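Local coordinates for outer membrane protein Omp121 (Bacteroides thetaiotaomicron, PDB 5FQ8) that probably imports nutrients across the bacterial outer membrane as a metal-binding, beta-barrel receptor of the TonB-dependent family, at residues 554-559 with 640-645; 674-679 with 691-696. All blocks are in the same frame, centred on the assembly; numbering follows the deposited sequence.

In the fold
Both contacts lie in the part of the barrel where strands 643-656 and 661-680 run side by side, with their centres about 12 Å apart. Contact 1 (554-559 with 640-645) brings together the starts of two barrel strands; contact 2 (674-679 with 691-696) pairs the end of strand 661-680 with the returning strand 689-693. They meet directly: Ser-641 N is 3.1 Å from Asn-693 OD1, probably a hydrogen bond, and Ser-641 O packs on Ile-676 CD1 at 3.4 Å. Contact 1 is away from the metal and lipid sites. Contact 2 is nearer one, the side chain of Ser-678 being about 13 Å from the bound magnesium ion and about 10 Å from the side chain of its ligand Asn-633.

Contact 1: residues 554-559 with 640-645; sequences KENRSF and LSPEMT
Where barrel strands 558-569 and 643-656 begin, Phe-559 and Pro-642 pack on one another. The benzylic carbon carries most of the touch: Phe-559 CB lies 3.6 Å from Pro-642 CG and equally close to its CB, while the ring presents CD1 to Pro-642 CB at 3.9 Å. With chi1 at 52°, Phe-559 CG sits between its backbone N and carbonyl carbon, and the side chain runs antiparallel to that of Pro-642. Proline suits this place because its compact ring offers apolar carbons without a backbone N-H to satisfy just before the strand. Met-644 adds its CE, 4.5 Å from Phe-559 CB.

The two strands are not direct neighbours in the TonB-dependent receptor barrel. Strand 582-596 runs between them and ends at Asn-596, which bonds to the backbone of Glu-643, and CA 556 to 559 and CA 640 to 644 run 5° apart.

Nearer the start of both segments, a water stands in for a direct hydrogen bond: Asn-556 ND2 donates to it at 3.0 Å, and it donates to Leu-640 O. The side chains of Asn-556 and Pro-642 cross at about a right angle, with Asn-556 OD1 3.8 Å from Pro-642 CD.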
ATOM      1  N   LYS B 554       0.894  21.254  28.987  1.00 36.13           N
ATOM      2  CA  LYS B 554      -0.262  21.179  29.870  1.00 37.17           C
ATOM      3  C   LYS B 554      -0.225  22.254  30.945  1.00 41.79           C
ATOM      4  O   LYS B 554      -1.265  22.791  31.327  1.00 45.85           O
ATOM      5  CB  LYS B 554      -0.348  19.788  30.512  1.00 41.92           C
ATOM      6  CG  LYS B 554      -0.838  18.691  29.575  1.00 44.36           C
ATOM      7  CD  LYS B 554      -1.071  17.361  30.277  1.00 52.21           C
ATOM      8  CE  LYS B 554       0.249  16.639  30.504  1.00 51.94           C
ATOM      9  NZ  LYS B 554       0.096  15.234  30.973  1.00 54.03           N
ATOM     10  N   GLU B 555       0.955  22.592  31.436  1.00 40.11           N
ATOM     11  CA  GLU B 555       1.068  23.569  32.507  1.00 54.70           C
ATOM     12  C   GLU B 555       1.099  25.002  32.000  1.00 48.47           C
ATOM     13  O   GLU B 555       1.291  25.928  32.792  1.00 54.40           O
ATOM     14  CB  GLU B 555       2.323  23.290  33.331  1.00 68.89           C
ATOM     15  CG  GLU B 555       2.316  21.941  34.042  1.00 73.14           C
ATOM     16  CD  GLU B 555       3.634  21.605  34.734  1.00 81.90           C
ATOM     17  OE1 GLU B 555       4.627  22.338  34.516  1.00 86.04           O
ATOM     18  OE2 GLU B 555       3.670  20.607  35.499  1.00 87.34           O
ATOM     19  N   ASN B 556       0.901  25.201  30.705  1.00 42.56           N
ATOM     20  CA  ASN B 556       1.041  26.517  30.112  1.00 47.01           C
ATOM     21  C   ASN B 556       0.160  26.609  28.870  1.00 31.52           C
ATOM     22  O   ASN B 556       0.605  26.999  27.796  1.00 31.07           O
ATOM     23  CB  ASN B 556       2.510  26.790  29.790  1.00 50.23           C
ATOM     24  CG  ASN B 556       2.814  28.258  29.650  1.00 53.69           C
ATOM     25  OD1 ASN B 556       1.916  29.072  29.480  1.00 60.56           O
ATOM     26  ND2 ASN B 556       4.090  28.609  29.726  1.00 55.86           N
ATOM     27  N   ARG B 557      -1.112  26.247  29.010  1.00 34.10           N
ATOM     28  CA  ARG B 557      -2.039  26.317  27.889  1.00 35.21           C
ATOM     29  C   ARG B 557      -2.608  27.711  27.704  1.00 32.51           C
ATOM     30  O   ARG B 557      -2.928  28.093  26.580  1.00 30.91           O
ATOM     31  CB  ARG B 557      -3.209  25.358  28.090  1.00 31.10           C
ATOM     32  CG  ARG B 557      -2.885  23.904  28.205  1.00 30.90           C
ATOM     33  CD  ARG B 557      -4.152  23.109  28.005  1.00 33.04           C
ATOM     34  NE  ARG B 557      -4.017  21.711  28.387  1.00 40.31           N
ATOM     35  CZ  ARG B 557      -3.469  20.774  27.623  1.00 48.50           C
ATOM     36  NH1 ARG B 557      -2.992  21.077  26.429  1.00 50.29           N
ATOM     37  NH2 ARG B 557      -3.395  19.530  28.056  1.00 52.79           N
ATOM     38  N   SER B 558      -2.751  28.466  28.785  1.00 31.99           N
ATOM     39  CA  SER B 558      -3.482  29.724  28.769  1.00 32.32           C
ATOM     40  C   SER B 558      -2.611  30.878  28.295  1.00 35.69           C
ATOM     41  O   SER B 558      -1.513  31.092  28.821  1.00 37.80           O
ATOM     42  CB  SER B 558      -4.010  30.023  30.169  1.00 33.11           C
ATOM     43  OG  SER B 558      -4.278  31.397  30.360  1.00 33.57           O
ATOM     44  N   PHE B 559      -3.106  31.632  27.310  1.00 32.06           N
ATOM     45  CA  PHE B 559      -2.489  32.897  26.933  1.00 32.18           C
ATOM     46  C   PHE B 559      -3.545  33.978  26.758  1.00 32.47           C
ATOM     47  O   PHE B 559      -4.642  33.720  26.266  1.00 32.27           O
ATOM     48  CB  PHE B 559      -1.645  32.779  25.659  1.00 31.52           C
ATOM     49  CG  PHE B 559      -2.356  32.154  24.492  1.00 30.90           C
ATOM     50  CD1 PHE B 559      -2.369  30.796  24.329  1.00 30.49           C
ATOM     51  CD2 PHE B 559      -2.955  32.935  23.531  1.00 30.74           C
ATOM     52  CE1 PHE B 559      -2.985  30.232  23.258  1.00 29.96           C
ATOM     53  CE2 PHE B 559      -3.570  32.374  22.458  1.00 30.20           C
ATOM     54  CZ  PHE B 559      -3.587  31.026  22.319  1.00 29.82           C
ATOM     55  N   LEU B 640       7.966  25.218  26.408  1.00 31.74           N
ATOM     56  CA  LEU B 640       7.325  26.148  25.492  1.00 32.29           C
ATOM     57  C   LEU B 640       6.436  27.128  26.236  1.00 33.70           C
ATOM     58  O   LEU B 640       5.819  26.785  27.244  1.00 36.07           O
ATOM     59  CB  LEU B 640       6.488  25.381  24.480  1.00 29.38           C
ATOM     60  CG  LEU B 640       7.273  24.378  23.664  1.00 28.91           C
ATOM     61  CD1 LEU B 640       6.347  23.654  22.732  1.00 28.38           C
ATOM     62  CD2 LEU B 640       8.321  25.134  22.904  1.00 28.80           C
ATOM     63  N   SER B 641       6.394  28.354  25.736  1.00 30.49           N
ATOM     64  CA  SER B 641       5.427  29.374  26.097  1.00 30.83           C
ATOM     65  C   SER B 641       4.693  29.821  24.841  1.00 43.18           C
ATOM     66  O   SER B 641       5.151  29.556  23.726  1.00 41.87           O
ATOM     67  CB  SER B 641       6.125  30.566  26.751  1.00 31.44           C
ATOM     68  OG  SER B 641       7.049  31.115  25.842  1.00 31.22           O
ATOM     69  N   PRO B 642       3.559  30.499  24.974  1.00 30.55           N
ATOM     70  CA  PRO B 642       2.772  30.846  23.789  1.00 30.12           C
ATOM     71  C   PRO B 642       3.472  31.864  22.909  1.00 30.02           C
ATOM     72  O   PRO B 642       4.444  32.505  23.291  1.00 30.36           O
ATOM     73  CB  PRO B 642       1.488  31.429  24.374  1.00 30.52           C
ATOM     74  CG  PRO B 642       1.435  30.915  25.752  1.00 31.21           C
ATOM     75  CD  PRO B 642       2.839  30.819  26.211  1.00 31.17           C
ATOM     76  N   GLU B 643       2.956  32.002  21.696  1.00 29.56           N
ATOM     77  CA  GLU B 643       3.405  33.042  20.787  1.00 29.49           C
ATOM     78  C   GLU B 643       2.600  34.312  21.011  1.00 29.92           C
ATOM     79  O   GLU B 643       1.426  34.271  21.376  1.00 32.94           O
ATOM     80  CB  GLU B 643       3.271  32.576  19.335  1.00 28.83           C
ATOM     81  CG  GLU B 643       3.266  33.700  18.297  1.00 28.76           C
ATOM     82  CD  GLU B 643       3.127  33.225  16.860  1.00 29.22           C
ATOM     83  OE1 GLU B 643       3.612  32.131  16.532  1.00 27.76           O
ATOM     84  OE2 GLU B 643       2.530  33.961  16.048  1.00 35.21           O
ATOM     85  N   MET B 644       3.247  35.450  20.826  1.00 30.18           N
ATOM     86  CA  MET B 644       2.597  36.736  21.004  1.00 30.64           C
ATOM     87  C   MET B 644       3.037  37.644  19.874  1.00 30.51           C
ATOM     88  O   MET B 644       4.229  37.906  19.726  1.00 30.56           O
ATOM     89  CB  MET B 644       2.944  37.344  22.360  1.00 31.38           C
ATOM     90  CG  MET B 644       1.924  38.310  22.876  1.00 31.91           C
ATOM     91  SD  MET B 644       0.359  37.511  23.184  1.00 32.50           S
ATOM     92  CE  MET B 644       0.845  36.201  24.259  1.00 32.14           C
ATOM     93  N   THR B 645       2.090  38.079  19.056  1.00 30.35           N
ATOM     94  CA  THR B 645       2.341  39.112  18.069  1.00 30.35           C
ATOM     95  C   THR B 645       1.869  40.446  18.625  1.00 35.68           C
ATOM     96  O   THR B 645       0.750  40.545  19.130  1.00 43.60           O
ATOM     97  CB  THR B 645       1.628  38.821  16.751  1.00 29.81           C
ATOM     98  OG1 THR B 645       2.165  37.639  16.158  1.00 29.22           O
ATOM     99  CG2 THR B 645       1.835  39.962  15.799  1.00 29.89           C
TER
HETATM  100  O   HOH W   1       6.390  26.784  30.200  1.00 26.90           O
HETATM  101  O   HOH W   2       2.547  27.629  26.344  1.00 62.07           O

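Contact 2: residues 674-679 with 691-696; sequences KQIFSL and NMNLGK
Leu-694 comes obliquely to the Phe-677 ring, its CD1 3.8 Å from Phe-677 CD2, while Leu-679 CD1 lies at the ring's edge, in plane. Leu-694 also sets its CG 3.7 Å from Phe-677 CB and its CD2 4.0 Å from Leu-679 CD1, so its two methyls touch both residues. Phe-677 CG is anti to the backbone N (chi1 173°), which carries the ring away from the partner segment; the side chain also touches Ser-95 and Thr-742.

The carboxamide of Asn-693 lies beside Ile-676 on the other side of the sheet. Its ND2 donates to Lys-674 O at 3.0 Å from above the carbonyl plane, and the oxygen is only slightly tilted from the amide plane. Asparagine suits the spot, since a short amide can reach a main-chain acceptor that takes no backbone N-H from the other segment.

Gln-675 O takes the N-H of Leu-694 at 2.9 Å, whereas its side-chain NE2 turns toward the barrel interior and bonds Ser-92 O of the plug. Ser-678 OG and Asn-691 OD1 are modelled too close for their geometry to be relied on.

Phe-677 N to Met-692 O and Met-692 N to Phe-677 O, both 3.2 Å, make a hydrogen-bonded pair flanked by the non-hydrogen-bonded pairs Ile-676 with Asn-693 and Ser-678 with Asn-691: the register of an antiparallel beta hairpin, here strands 661-680 and 689-693.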
ATOM      1  N   LYS B 674       8.194  34.639  20.153  1.00 29.90           N
ATOM      2  CA  LYS B 674       8.037  33.331  20.787  1.00 29.76           C
ATOM      3  C   LYS B 674       7.282  32.336  19.911  1.00 29.11           C
ATOM      4  O   LYS B 674       6.635  31.428  20.420  1.00 29.82           O
ATOM      5  CB  LYS B 674       7.349  33.443  22.150  1.00 30.28           C
ATOM      6  CG  LYS B 674       7.892  34.517  23.069  1.00 35.19           C
ATOM      7  CD  LYS B 674       9.386  34.407  23.268  1.00 43.34           C
ATOM      8  CE  LYS B 674       9.841  35.152  24.522  1.00 49.25           C
ATOM      9  NZ  LYS B 674       9.039  36.383  24.767  1.00 51.35           N
ATOM     10  N   GLN B 675       7.350  32.479  18.597  1.00 28.68           N
ATOM     11  CA  GLN B 675       6.721  31.505  17.720  1.00 28.09           C
ATOM     12  C   GLN B 675       7.402  30.150  17.862  1.00 40.73           C
ATOM     13  O   GLN B 675       8.623  30.040  17.732  1.00 40.11           O
ATOM     14  CB  GLN B 675       6.779  32.018  16.284  1.00 27.75           C
ATOM     15  CG  GLN B 675       7.219  31.051  15.226  1.00 27.21           C
ATOM     16  CD  GLN B 675       7.569  31.763  13.946  1.00 27.02           C
ATOM     17  OE1 GLN B 675       7.816  31.150  12.924  1.00 26.60           O
ATOM     18  NE2 GLN B 675       7.581  33.074  14.001  1.00 37.54           N
ATOM     19  N   ILE B 676       6.610  29.120  18.149  1.00 38.29           N
ATOM     20  CA  ILE B 676       7.148  27.775  18.311  1.00 27.49           C
ATOM     21  C   ILE B 676       7.529  27.204  16.956  1.00 26.95           C
ATOM     22  O   ILE B 676       6.729  27.192  16.021  1.00 26.61           O
ATOM     23  CB  ILE B 676       6.137  26.865  19.014  1.00 27.51           C
ATOM     24  CG1 ILE B 676       5.971  27.251  20.469  1.00 28.10           C
ATOM     25  CG2 ILE B 676       6.607  25.470  18.960  1.00 27.27           C
ATOM     26  CD1 ILE B 676       4.740  28.009  20.741  1.00 28.31           C
ATOM     27  N   PHE B 677       8.740  26.681  16.860  1.00 26.90           N
ATOM     28  CA  PHE B 677       9.287  26.288  15.577  1.00 26.47           C
ATOM     29  C   PHE B 677      10.314  25.195  15.804  1.00 26.45           C
ATOM     30  O   PHE B 677      11.004  25.195  16.822  1.00 29.40           O
ATOM     31  CB  PHE B 677       9.909  27.509  14.886  1.00 26.96           C
ATOM     32  CG  PHE B 677      10.655  27.193  13.642  1.00 26.19           C
ATOM     33  CD1 PHE B 677       9.993  26.911  12.479  1.00 26.60           C
ATOM     34  CD2 PHE B 677      12.021  27.212  13.631  1.00 27.31           C
ATOM     35  CE1 PHE B 677      10.670  26.636  11.333  1.00 25.68           C
ATOM     36  CE2 PHE B 677      12.712  26.931  12.486  1.00 26.05           C
ATOM     37  CZ  PHE B 677      12.027  26.643  11.323  1.00 26.18           C
ATOM     38  N   SER B 678      10.392  24.253  14.868  1.00 27.34           N
ATOM     39  CA  SER B 678      11.370  23.167  14.952  1.00 25.99           C
ATOM     40  C   SER B 678      12.691  23.693  14.428  1.00 26.07           C
ATOM     41  O   SER B 678      13.007  23.582  13.246  1.00 27.85           O
ATOM     42  CB  SER B 678      10.892  21.954  14.175  1.00 25.57           C
ATOM     43  OG  SER B 678       9.919  21.234  14.915  1.00 25.61           O
ATOM     44  N   LEU B 679      13.486  24.241  15.340  1.00 26.52           N
ATOM     45  CA  LEU B 679      14.710  24.947  14.992  1.00 26.70           C
ATOM     46  C   LEU B 679      15.860  23.989  14.724  1.00 26.66           C
ATOM     47  O   LEU B 679      16.064  23.032  15.465  1.00 26.78           O
ATOM     48  CB  LEU B 679      15.089  25.884  16.130  1.00 27.27           C
ATOM     49  CG  LEU B 679      16.142  26.925  15.833  1.00 27.54           C
ATOM     50  CD1 LEU B 679      15.686  27.720  14.645  1.00 27.25           C
ATOM     51  CD2 LEU B 679      16.295  27.795  17.044  1.00 28.13           C
ATOM     52  N   ASN B 691      12.314  21.920  19.246  1.00 36.06           N
ATOM     53  CA  ASN B 691      11.191  22.843  19.241  1.00 31.12           C
ATOM     54  C   ASN B 691      11.403  23.877  20.329  1.00 27.89           C
ATOM     55  O   ASN B 691      11.500  23.526  21.507  1.00 28.29           O
ATOM     56  CB  ASN B 691       9.882  22.096  19.473  1.00 27.18           C
ATOM     57  CG  ASN B 691       9.571  21.114  18.388  1.00 26.66           C
ATOM     58  OD1 ASN B 691      10.020  21.249  17.258  1.00 26.34           O
ATOM     59  ND2 ASN B 691       8.774  20.118  18.723  1.00 26.60           N
ATOM     60  N   MET B 692      11.481  25.147  19.954  1.00 33.36           N
ATOM     61  CA  MET B 692      11.568  26.171  20.979  1.00 31.20           C
ATOM     62  C   MET B 692      10.934  27.450  20.476  1.00 28.51           C
ATOM     63  O   MET B 692      10.615  27.583  19.297  1.00 28.07           O
ATOM     64  CB  MET B 692      13.015  26.397  21.413  1.00 29.60           C
ATOM     65  CG  MET B 692      14.018  26.506  20.291  1.00 29.40           C
ATOM     66  SD  MET B 692      15.672  26.016  20.801  1.00 29.02           S
ATOM     67  CE  MET B 692      15.672  26.478  22.507  1.00 29.78           C
ATOM     68  N   ASN B 693      10.721  28.375  21.404  1.00 29.04           N
ATOM     69  CA  ASN B 693      10.185  29.687  21.071  1.00 29.14           C
ATOM     70  C   ASN B 693      11.237  30.528  20.373  1.00 29.18           C
ATOM     71  O   ASN B 693      12.322  30.741  20.913  1.00 29.57           O
ATOM     72  CB  ASN B 693       9.726  30.394  22.340  1.00 29.76           C
ATOM     73  CG  ASN B 693       8.705  29.600  23.103  1.00 29.80           C
ATOM     74  OD1 ASN B 693       8.981  29.101  24.176  1.00 30.16           O
ATOM     75  ND2 ASN B 693       7.515  29.475  22.550  1.00 29.45           N
ATOM     76  N   LEU B 694      10.914  31.032  19.191  1.00 29.89           N
ATOM     77  CA  LEU B 694      11.880  31.818  18.443  1.00 29.44           C
ATOM     78  C   LEU B 694      11.935  33.251  18.955  1.00 29.96           C
ATOM     79  O   LEU B 694      11.290  33.631  19.934  1.00 30.65           O
ATOM     80  CB  LEU B 694      11.549  31.819  16.959  1.00 28.63           C
ATOM     81  CG  LEU B 694      11.643  30.530  16.171  1.00 27.97           C
ATOM     82  CD1 LEU B 694      11.611  30.828  14.704  1.00 29.83           C
ATOM     83  CD2 LEU B 694      12.893  29.794  16.523  1.00 28.92           C
ATOM     84  N   GLY B 695      12.727  34.053  18.277  1.00 29.98           N
ATOM     85  CA  GLY B 695      12.746  35.476  18.518  1.00 32.03           C
ATOM     86  C   GLY B 695      11.660  36.190  17.740  1.00 33.52           C
ATOM     87  O   GLY B 695      10.687  35.596  17.276  1.00 33.56           O
ATOM     88  N   LYS B 696      11.844  37.492  17.594  1.00 33.33           N
ATOM     89  CA  LYS B 696      10.893  38.340  16.896  1.00 32.31           C
ATOM     90  C   LYS B 696      11.137  38.314  15.396  1.00 32.40           C
ATOM     91  O   LYS B 696      12.262  38.506  14.934  1.00 39.11           O
ATOM     92  CB  LYS B 696      10.993  39.773  17.412  1.00 30.84           C
ATOM     93  CG  LYS B 696      10.650  39.920  18.871  1.00 31.37           C
ATOM     94  CD  LYS B 696      11.017  41.278  19.417  1.00 32.12           C
ATOM     95  CE  LYS B 696      10.681  41.330  20.867  1.00 32.67           C
ATOM     96  NZ  LYS B 696      10.692  42.690  21.393  1.00 33.41           N
TER
HETATM   97  O   HOH W   3       8.686  34.339  16.153  1.00 16.47           O